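Local structure of membrane protein, putative (Geobacter sulfurreducens PCA, 2QYB) at residues T15-L18 with Q19-M22; N27-L30 with K31-L35; P96-R99 with E100-K104; I115-K118 with G119-P122. The protein is probably a membrane transporter of the sodium:solute symporter family with an attached phosphatase-like part, and is represented here by its GAF domain alone. All blocks are in the same frame, centred on the assembly; numbering follows the deposited sequence.

All four interactions lie in one GAF domain, whose antiparallel five-stranded sheet has helices 10-32 and 139-158 packed together at its side. Interactions 1 and 2 come first along the chain and share helix 10-32, their centres about 18 Å apart: the former belongs to its dimer-facing part, the latter to its C-terminal end and the turn leading into strand 37-43. Interaction 3 forms the short helix 96-104, with its centre about 33 Å from that of interaction 1, on the opposite side of the chain's centre. Interaction 4, last in sequence, turns the chain between strands 109-115 and 124-130. Helix 139-158 is a common neighbour of interactions 1, 2 and 4, while interaction 3 stands apart.

Interaction 1 (T15-L18 with Q19-M22); sequences TLDL and QIIM
Leu18 and Met22, one helical turn apart, set their side chains at a slant to each other, and the methyl CD1 of Leu18 comes to 4.2 Å from CG of the selenomethionine Met22. Met22 keeps CG beside its own backbone nitrogen (chi1 -61°), which lays that carbon back against the carbonyl O of Leu18 at 3.4 Å, the same oxygen that accepts the N-H of Met22 at 3.0 Å. Gln19 N to Thr15 O and Ile21 N to Asp17 O are the matching helical bonds, the latter with an N-H...O angle of 169°. Gln19 lays its CB against the carbonyl O of Leu16 at 3.4 Å, then bends so that its amide leaves the contact; NE2 is bound by Arg52 O and Asp23 OD1 of the same chain. Ile20 and Ile21 both keep CG1 beside the backbone nitrogen, which places these branches beside the oxygens of preceding carbonyls: Ile20 CD1 lies 3.6 Å from Leu16 O, and Ile21 CG1 lies 3.6 Å from Asp17 O. Thr15 OG1 is satisfied one turn earlier, by Ile11 O. The carboxylate of Asp17 forms a salt bridge through OD1 with Arg52 of the second subunit; Leu16 packs on Gln19, and Leu18 on Met12, of that second subunit. Within the chain, Leu18 and Met22 face helix 139-158 at Ala155, Val156 and Leu152, while Gln19 and Met22 also meet strand 49-56 at Ser53. Helix 139-158, strand 49-56 and the second subunit thus flank this part of helix 10-32, while Ile21 lies on the surface.

Interaction 2 (N27-L30 with K31-L35); sequences NLLL and KEFKL
Leu29 reaches both Phe33 and Leu35 with its CD2 methyl, which lies 3.6 Å from CD2 of the Phe33 ring and 3.4 Å from CD1 of Leu35; its CD1 touches Leu35 as well. The Leu29 and Phe33 side chains cross at about a right angle, with the methyl approaching the ring obliquely. Phe33 keeps CG beside its own backbone nitrogen (chi1 -60°), which turns the ring back toward the preceding helical turn; Glu32 CG sits over one face of the ring, offset toward its rim. Leu30 crosses Leu35 at about a right angle, its CD1 3.9 Å from Leu35 CB. Helix 10-32 runs out here: Lys31 N bonds to Asn27 O and Glu32 N to Leu28 O, and Phe33, the first residue to leave helical geometry, still gives its N-H to Leu29 O at 3.0 Å. An inverse gamma turn centred on Lys34 follows, bringing Leu35 back against Leu29 and Leu30 of the last helical turn and leading the chain into strand 37-43. An alanine at Leu29 would probably open a gap between Phe33 and Leu35, leaving Leu35 CD1 without its closest neighbour in this turn. Leu29 also packs on Leu148 of helix 139-158 and Ala38 of strand 37-43, and the Phe33 ring meets that of Phe141. Asn27 sends its side-chain oxygen OD1 elsewhere, to Ser55 OG.

Interaction 3 (P96-R99 with E100-K104); sequences PLTR and ELMQK
An extended Arg99, with CG anti to the backbone nitrogen (chi1 169°), and Gln103, with CG anti to its carbonyl carbon (chi1 -61°), run their side chains out together from successive turns. The amide oxygen OE1 of Gln103 thereby comes over one face of the Arg99 guanidinium, near its rim, 3.3 Å from NH1. The angle is poor for a hydrogen bond, and the two planes are 52° apart, so the contact is one of a polar oxygen lying over a cationic face. Arg99 NE is instead bound by Gln91 O, which holds the guanidinium against the neighbouring loop. Glu100 OE1 stands 4.0 Å from Arg99 NH1, beyond a salt bridge, yet its charge probably still adds some attraction. These residues belong to the short surface helix 96-104 of the GAF domain, its turns closed by the i to i+4 bonds Glu100 N to Pro96 O, Leu101 N to Leu97 O, Met102 N to Thr98 O and Gln103 N to Arg99 O. Elsewhere on the helix, Leu97 CG and Leu101 CD2 meet at 4.0 Å on the surface. The selenomethionine Met102 is buried, its CG 3.3 Å from Thr98 O and its side chain packing on Thr90 and Ile107.

Interaction 4 (I115-K118 with G119-P122); sequences ISRK and GEPP
Arg117 and Glu120 are joined first by a backbone hydrogen bond, Glu120 N to Arg117 O at 3.0 Å. Side-chain contact follows along the first carbons of Arg117: Glu120, its CG anti to the carbonyl carbon (chi1 -85°), lays its carboxylate alongside, with OE1 3.5 Å from Arg117 CB and OE2 4.0 Å from Arg117 CG. The guanidinium is bent away, and the charged groups are not in contact; Lys157 is a weak, distant partner of Glu120 OE2. An alanine in place of Glu120 would probably leave the nearby like charges of Arg117 and Lys157 with less to offset them, and Arg117 CB and CG less covered. Apolar and weakly polar touches line the base of the loop. Ser116 CB lies 3.4 Å from Glu120 O and 3.6 Å from Pro122 CA, and a CA-H...O contact joins Pro122 CA to Ile115 O at 3.3 Å. Backbone hydrogen bonds of Ile115 with Phe123 and Gly124 join the two arms where the loop meets the strands. Gly119, with positive phi (81°), occupies the third position of a type II beta turn from Arg117 to Glu120, within the connection that reverses the chain between antiparallel strands 109-115 and 124-130 of the GAF domain sheet.

Interaction 1 (T15-L18 with Q19-M22)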
loop_
_atom_site.group_PDB
_atom_site.type_symbol
_atom_site.label_atom_id
_atom_site.label_comp_id
_atom_site.label_asym_id
_atom_site.label_seq_id
_atom_site.Cartn_x
_atom_site.Cartn_y
_atom_site.Cartn_z
ATOM N N THR A 15 -9.554 6.355 -7.621
ATOM C CA THR A 15 -9.409 5.632 -6.370
ATOM C C THR A 15 -7.969 5.104 -6.192
ATOM O O THR A 15 -7.397 5.195 -5.108
ATOM C CB THR A 15 -10.412 4.493 -6.320
ATOM O OG1 THR A 15 -11.715 5.037 -6.540
ATOM C CG2 THR A 15 -10.397 3.741 -4.972
ATOM N N LEU A 16 -7.358 4.606 -7.249
ATOM C CA LEU A 16 -5.970 4.164 -7.139
ATOM C C LEU A 16 -5.038 5.337 -6.857
ATOM O O LEU A 16 -4.036 5.176 -6.186
ATOM C CB LEU A 16 -5.524 3.410 -8.393
ATOM C CG LEU A 16 -6.160 2.023 -8.620
ATOM C CD1 LEU A 16 -5.891 1.509 -10.059
ATOM C CD2 LEU A 16 -5.683 1.011 -7.547
ATOM N N ASP A 17 -5.377 6.511 -7.367
ATOM C CA ASP A 17 -4.640 7.732 -7.032
ATOM C C ASP A 17 -4.866 8.162 -5.589
ATOM O O ASP A 17 -3.951 8.640 -4.910
ATOM C CB ASP A 17 -5.093 8.886 -7.904
ATOM C CG ASP A 17 -4.624 8.766 -9.297
ATOM O OD1 ASP A 17 -3.650 8.041 -9.529
ATOM O OD2 ASP A 17 -5.197 9.455 -10.165
ATOM N N LEU A 18 -6.097 8.023 -5.138
ATOM C CA LEU A 18 -6.405 8.302 -3.766
ATOM C C LEU A 18 -5.540 7.470 -2.826
ATOM O O LEU A 18 -5.003 7.993 -1.877
ATOM C CB LEU A 18 -7.892 8.063 -3.495
ATOM C CG LEU A 18 -8.330 8.125 -2.022
ATOM C CD1 LEU A 18 -8.070 9.522 -1.396
ATOM C CD2 LEU A 18 -9.799 7.644 -1.947
ATOM N N GLN A 19 -5.407 6.180 -3.126
ATOM C CA GLN A 19 -4.553 5.264 -2.351
ATOM C C GLN A 19 -3.115 5.749 -2.118
ATOM O O GLN A 19 -2.586 5.658 -1.009
ATOM C CB GLN A 19 -4.510 3.932 -3.067
ATOM C CG GLN A 19 -3.881 2.830 -2.277
ATOM C CD GLN A 19 -4.711 2.424 -1.035
ATOM O OE1 GLN A 19 -5.863 1.959 -1.156
ATOM N NE2 GLN A 19 -4.110 2.593 0.162
ATOM N N ILE A 20 -2.493 6.218 -3.187
ATOM C CA ILE A 20 -1.114 6.688 -3.204
ATOM C C ILE A 20 -0.985 7.970 -2.397
ATOM O O ILE A 20 -0.016 8.148 -1.657
ATOM C CB ILE A 20 -0.638 6.970 -4.669
ATOM C CG1 ILE A 20 -0.583 5.659 -5.484
ATOM C CG2 ILE A 20 0.730 7.679 -4.660
ATOM C CD1 ILE A 20 -0.640 5.826 -7.035
ATOM N N ILE A 21 -1.966 8.862 -2.541
ATOM C CA ILE A 21 -2.031 10.038 -1.717
ATOM C C ILE A 21 -2.023 9.614 -0.230
ATOM O O ILE A 21 -1.173 10.095 0.551
ATOM C CB ILE A 21 -3.272 10.905 -2.088
ATOM C CG1 ILE A 21 -3.031 11.715 -3.370
ATOM C CG2 ILE A 21 -3.621 11.914 -0.998
ATOM C CD1 ILE A 21 -4.310 12.335 -3.924
HETATM N N MSE A 22 -2.926 8.693 0.159
HETATM C CA MSE A 22 -3.041 8.276 1.579
HETATM C C MSE A 22 -1.776 7.635 2.059
HETATM O O MSE A 22 -1.232 8.019 3.071
HETATM C CB MSE A 22 -4.173 7.297 1.814
HETATM C CG MSE A 22 -5.512 7.848 1.467
HETATM SE SE MSE A 22 -7.086 6.711 1.971
HETATM C CE MSE A 22 -6.839 5.114 0.808
#

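Interaction 2 (N27-L30 with K31-L35)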
loop_
_atom_site.group_PDB
_atom_site.type_symbol
_atom_site.label_atom_id
_atom_site.label_comp_id
_atom_site.label_asym_id
_atom_site.label_seq_id
_atom_site.Cartn_x
_atom_site.Cartn_y
_atom_site.Cartn_z
ATOM N N ASN A 27 3.295 7.642 5.337
ATOM C CA ASN A 27 4.772 7.514 5.265
ATOM C C ASN A 27 5.479 8.797 5.667
ATOM O O ASN A 27 6.459 8.773 6.389
ATOM C CB ASN A 27 5.220 7.118 3.854
ATOM C CG ASN A 27 4.716 5.681 3.410
ATOM O OD1 ASN A 27 4.393 4.798 4.232
ATOM N ND2 ASN A 27 4.698 5.462 2.098
ATOM N N LEU A 28 4.991 9.950 5.224
ATOM C CA LEU A 28 5.666 11.239 5.595
ATOM C C LEU A 28 5.472 11.539 7.086
ATOM O O LEU A 28 6.376 11.962 7.797
ATOM C CB LEU A 28 5.174 12.394 4.734
ATOM C CG LEU A 28 5.476 12.427 3.222
ATOM C CD1 LEU A 28 4.637 13.534 2.611
ATOM C CD2 LEU A 28 6.945 12.648 2.853
ATOM N N LEU A 29 4.278 11.284 7.575
ATOM C CA LEU A 29 3.960 11.413 9.016
ATOM C C LEU A 29 4.910 10.576 9.882
ATOM O O LEU A 29 5.407 11.046 10.895
ATOM C CB LEU A 29 2.558 10.892 9.219
ATOM C CG LEU A 29 1.576 11.372 10.276
ATOM C CD1 LEU A 29 0.640 10.136 10.628
ATOM C CD2 LEU A 29 2.206 11.956 11.438
ATOM N N LEU A 30 5.158 9.326 9.481
ATOM C CA LEU A 30 5.991 8.432 10.302
ATOM C C LEU A 30 7.440 8.875 10.219
ATOM O O LEU A 30 8.120 8.878 11.214
ATOM C CB LEU A 30 5.792 6.931 9.961
ATOM C CG LEU A 30 4.763 6.257 10.886
ATOM C CD1 LEU A 30 3.478 7.080 10.887
ATOM C CD2 LEU A 30 4.451 4.741 10.561
ATOM N N LYS A 31 7.887 9.327 9.051
ATOM C CA LYS A 31 9.204 9.970 8.923
ATOM C C LYS A 31 9.392 11.175 9.869
ATOM O O LYS A 31 10.435 11.314 10.484
ATOM C CB LYS A 31 9.439 10.442 7.487
ATOM C CG LYS A 31 10.173 9.471 6.584
ATOM C CD LYS A 31 11.608 9.923 6.279
ATOM C CE LYS A 31 11.692 11.303 5.529
ATOM N NZ LYS A 31 10.685 11.509 4.399
ATOM N N GLU A 32 8.404 12.063 9.938
ATOM C CA GLU A 32 8.597 13.357 10.609
ATOM C C GLU A 32 8.420 13.229 12.140
ATOM O O GLU A 32 8.959 14.031 12.917
ATOM C CB GLU A 32 7.629 14.407 10.034
ATOM C CG GLU A 32 7.835 15.845 10.615
ATOM C CD GLU A 32 7.007 16.948 9.931
ATOM O OE1 GLU A 32 6.551 16.705 8.811
ATOM O OE2 GLU A 32 6.814 18.056 10.513
ATOM N N PHE A 33 7.642 12.244 12.584
ATOM C CA PHE A 33 7.291 12.155 14.004
ATOM C C PHE A 33 7.569 10.800 14.597
ATOM O O PHE A 33 7.693 9.795 13.883
ATOM C CB PHE A 33 5.833 12.525 14.227
ATOM C CG PHE A 33 5.479 13.927 13.780
ATOM C CD1 PHE A 33 5.818 15.030 14.560
ATOM C CD2 PHE A 33 4.784 14.141 12.597
ATOM C CE1 PHE A 33 5.486 16.320 14.183
ATOM C CE2 PHE A 33 4.448 15.449 12.197
ATOM C CZ PHE A 33 4.813 16.534 12.991
ATOM N N LYS A 34 7.651 10.785 15.931
ATOM C CA LYS A 34 7.888 9.547 16.717
ATOM C C LYS A 34 6.661 8.653 16.825
ATOM O O LYS A 34 6.343 8.183 17.915
ATOM C CB LYS A 34 8.396 9.893 18.127
ATOM C CG LYS A 34 9.673 10.727 18.118
ATOM C CD LYS A 34 10.083 11.155 19.530
ATOM C CE LYS A 34 11.255 12.179 19.461
ATOM N NZ LYS A 34 11.844 12.373 20.825
ATOM N N LEU A 35 5.990 8.436 15.688
ATOM C CA LEU A 35 4.908 7.483 15.544
ATOM C C LEU A 35 5.518 6.240 14.912
ATOM O O LEU A 35 6.452 6.340 14.098
ATOM C CB LEU A 35 3.834 8.028 14.617
ATOM C CG LEU A 35 3.000 9.147 15.202
ATOM C CD1 LEU A 35 2.171 9.763 14.099
ATOM C CD2 LEU A 35 2.137 8.642 16.385
HETATM O O HOH W 1 8.564 7.479 13.256
#

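Interaction 3 (P96-R99 with E100-K104)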
loop_
_atom_site.group_PDB
_atom_site.type_symbol
_atom_site.label_atom_id
_atom_site.label_comp_id
_atom_site.label_asym_id
_atom_site.label_seq_id
_atom_site.Cartn_x
_atom_site.Cartn_y
_atom_site.Cartn_z
ATOM N N PRO A 96 -8.569 -2.891 31.390
ATOM C CA PRO A 96 -7.381 -3.630 31.802
ATOM C C PRO A 96 -6.859 -4.683 30.818
ATOM O O PRO A 96 -5.651 -4.810 30.672
ATOM C CB PRO A 96 -7.780 -4.236 33.155
ATOM C CG PRO A 96 -9.291 -4.146 33.241
ATOM C CD PRO A 96 -9.767 -3.195 32.196
ATOM N N LEU A 97 -7.730 -5.432 30.152
ATOM C CA LEU A 97 -7.255 -6.408 29.161
ATOM C C LEU A 97 -6.689 -5.727 27.912
ATOM O O LEU A 97 -5.643 -6.100 27.413
ATOM C CB LEU A 97 -8.371 -7.382 28.750
ATOM C CG LEU A 97 -7.862 -8.332 27.655
ATOM C CD1 LEU A 97 -6.820 -9.344 28.257
ATOM C CD2 LEU A 97 -9.009 -8.992 26.981
ATOM N N THR A 98 -7.423 -4.753 27.408
ATOM C CA THR A 98 -7.007 -3.969 26.276
ATOM C C THR A 98 -5.644 -3.335 26.578
ATOM O O THR A 98 -4.696 -3.516 25.825
ATOM C CB THR A 98 -8.073 -2.879 25.959
ATOM O OG1 THR A 98 -9.376 -3.487 25.820
ATOM C CG2 THR A 98 -7.704 -2.075 24.713
ATOM N N ARG A 99 -5.531 -2.642 27.705
ATOM C CA ARG A 99 -4.237 -2.123 28.153
ATOM C C ARG A 99 -3.154 -3.184 28.118
ATOM O O ARG A 99 -2.082 -2.989 27.533
ATOM C CB ARG A 99 -4.362 -1.614 29.575
ATOM C CG ARG A 99 -3.069 -1.280 30.289
ATOM C CD ARG A 99 -3.430 -0.988 31.738
ATOM N NE ARG A 99 -2.319 -0.523 32.538
ATOM C CZ ARG A 99 -1.405 -1.306 33.136
ATOM N NH1 ARG A 99 -1.459 -2.637 33.011
ATOM N NH2 ARG A 99 -0.417 -0.751 33.877
ATOM N N GLU A 100 -3.436 -4.328 28.726
ATOM C CA GLU A 100 -2.453 -5.389 28.734
ATOM C C GLU A 100 -2.054 -5.810 27.293
ATOM O O GLU A 100 -0.870 -6.001 27.005
ATOM C CB GLU A 100 -2.991 -6.566 29.556
ATOM C CG GLU A 100 -2.009 -7.684 29.781
ATOM C CD GLU A 100 -0.773 -7.248 30.552
ATOM O OE1 GLU A 100 -0.859 -6.288 31.376
ATOM O OE2 GLU A 100 0.285 -7.895 30.332
ATOM N N LEU A 101 -3.038 -5.937 26.397
ATOM C CA LEU A 101 -2.785 -6.406 25.010
ATOM C C LEU A 101 -1.901 -5.435 24.240
ATOM O O LEU A 101 -1.016 -5.834 23.513
ATOM C CB LEU A 101 -4.085 -6.599 24.251
ATOM C CG LEU A 101 -4.711 -7.978 24.074
ATOM C CD1 LEU A 101 -4.244 -9.081 25.075
ATOM C CD2 LEU A 101 -6.252 -7.826 24.066
HETATM N N MSE A 102 -2.142 -4.154 24.455
HETATM C CA MSE A 102 -1.420 -3.105 23.774
HETATM C C MSE A 102 0.013 -2.944 24.260
HETATM O O MSE A 102 0.912 -2.796 23.422
HETATM C CB MSE A 102 -2.164 -1.787 23.906
HETATM C CG MSE A 102 -3.534 -1.802 23.197
HETATM SE SE MSE A 102 -4.311 -0.019 23.102
HETATM C CE MSE A 102 -2.697 0.889 22.528
ATOM N N GLN A 103 0.224 -2.961 25.585
ATOM C CA GLN A 103 1.582 -2.893 26.155
ATOM C C GLN A 103 2.432 -4.117 25.718
ATOM O O GLN A 103 3.640 -4.040 25.525
ATOM C CB GLN A 103 1.536 -2.818 27.695
ATOM C CG GLN A 103 0.817 -1.614 28.300
ATOM C CD GLN A 103 1.022 -1.503 29.826
ATOM O OE1 GLN A 103 0.801 -2.462 30.594
ATOM N NE2 GLN A 103 1.459 -0.333 30.266
ATOM N N LYS A 104 1.776 -5.251 25.559
ATOM C CA LYS A 104 2.427 -6.451 25.069
ATOM C C LYS A 104 2.940 -6.217 23.629
ATOM O O LYS A 104 3.954 -6.766 23.235
ATOM C CB LYS A 104 1.431 -7.636 25.211
ATOM C CG LYS A 104 1.852 -9.005 24.634
ATOM C CD LYS A 104 3.146 -9.611 25.241
ATOM C CE LYS A 104 3.689 -10.684 24.283
ATOM N NZ LYS A 104 4.720 -11.589 24.870
#

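Interaction 4 (I115-K118 with G119-P122)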
loop_
_atom_site.group_PDB
_atom_site.type_symbol
_atom_site.label_atom_id
_atom_site.label_comp_id
_atom_site.label_asym_id
_atom_site.label_seq_id
_atom_site.Cartn_x
_atom_site.Cartn_y
_atom_site.Cartn_z
ATOM N N ILE A 115 -12.176 11.422 10.420
ATOM C CA ILE A 115 -11.876 11.934 9.080
ATOM C C ILE A 115 -13.221 12.434 8.525
ATOM O O ILE A 115 -14.141 11.654 8.255
ATOM C CB ILE A 115 -11.230 10.885 8.186
ATOM C CG1 ILE A 115 -9.852 10.479 8.698
ATOM C CG2 ILE A 115 -11.128 11.391 6.726
ATOM C CD1 ILE A 115 -9.266 9.295 7.869
ATOM N N SER A 116 -13.343 13.749 8.450
ATOM C CA SER A 116 -14.571 14.377 8.026
ATOM C C SER A 116 -14.265 15.700 7.374
ATOM O O SER A 116 -13.312 16.403 7.716
ATOM C CB SER A 116 -15.495 14.644 9.214
ATOM O OG SER A 116 -14.782 15.333 10.232
ATOM N N ARG A 117 -15.110 16.037 6.425
ATOM C CA ARG A 117 -15.169 17.394 5.964
ATOM C C ARG A 117 -15.823 18.250 7.075
ATOM O O ARG A 117 -16.675 17.765 7.840
ATOM C CB ARG A 117 -15.947 17.418 4.666
ATOM C CG ARG A 117 -15.745 18.636 3.878
ATOM C CD ARG A 117 -14.384 18.697 3.204
ATOM N NE ARG A 117 -14.331 19.888 2.334
ATOM C CZ ARG A 117 -14.212 21.158 2.757
ATOM N NH1 ARG A 117 -14.122 21.446 4.062
ATOM N NH2 ARG A 117 -14.170 22.158 1.863
ATOM N N LYS A 118 -15.376 19.507 7.179
ATOM C CA LYS A 118 -15.935 20.489 8.129
ATOM C C LYS A 118 -17.467 20.542 8.111
ATOM O O LYS A 118 -18.062 20.865 7.088
ATOM C CB LYS A 118 -15.399 21.899 7.813
ATOM C CG LYS A 118 -15.725 22.960 8.876
ATOM C CD LYS A 118 -14.911 24.279 8.679
ATOM C CE LYS A 118 -15.678 25.397 7.945
ATOM N NZ LYS A 118 -14.782 26.577 7.579
ATOM N N GLY A 119 -18.089 20.238 9.252
ATOM C CA GLY A 119 -19.557 20.275 9.385
ATOM C C GLY A 119 -20.291 19.047 8.851
ATOM O O GLY A 119 -21.514 19.065 8.711
ATOM N N GLU A 120 -19.545 17.986 8.529
ATOM C CA GLU A 120 -20.122 16.784 7.947
ATOM C C GLU A 120 -19.768 15.571 8.744
ATOM O O GLU A 120 -18.743 15.554 9.389
ATOM C CB GLU A 120 -19.616 16.555 6.532
ATOM C CG GLU A 120 -20.398 17.310 5.521
ATOM C CD GLU A 120 -19.704 17.352 4.182
ATOM O OE1 GLU A 120 -19.125 16.288 3.797
ATOM O OE2 GLU A 120 -19.729 18.440 3.552
ATOM N N PRO A 121 -20.613 14.534 8.649
ATOM C CA PRO A 121 -20.391 13.355 9.436
ATOM C C PRO A 121 -19.119 12.655 8.959
ATOM O O PRO A 121 -18.855 12.615 7.772
ATOM C CB PRO A 121 -21.651 12.491 9.192
ATOM C CG PRO A 121 -22.556 13.272 8.261
ATOM C CD PRO A 121 -21.797 14.434 7.752
ATOM N N PRO A 122 -18.330 12.128 9.893
ATOM C CA PRO A 122 -17.109 11.451 9.566
ATOM C C PRO A 122 -17.366 10.237 8.713
ATOM O O PRO A 122 -18.409 9.579 8.875
ATOM C CB PRO A 122 -16.536 11.039 10.935
ATOM C CG PRO A 122 -17.677 10.997 11.833
ATOM C CD PRO A 122 -18.566 12.132 11.345
#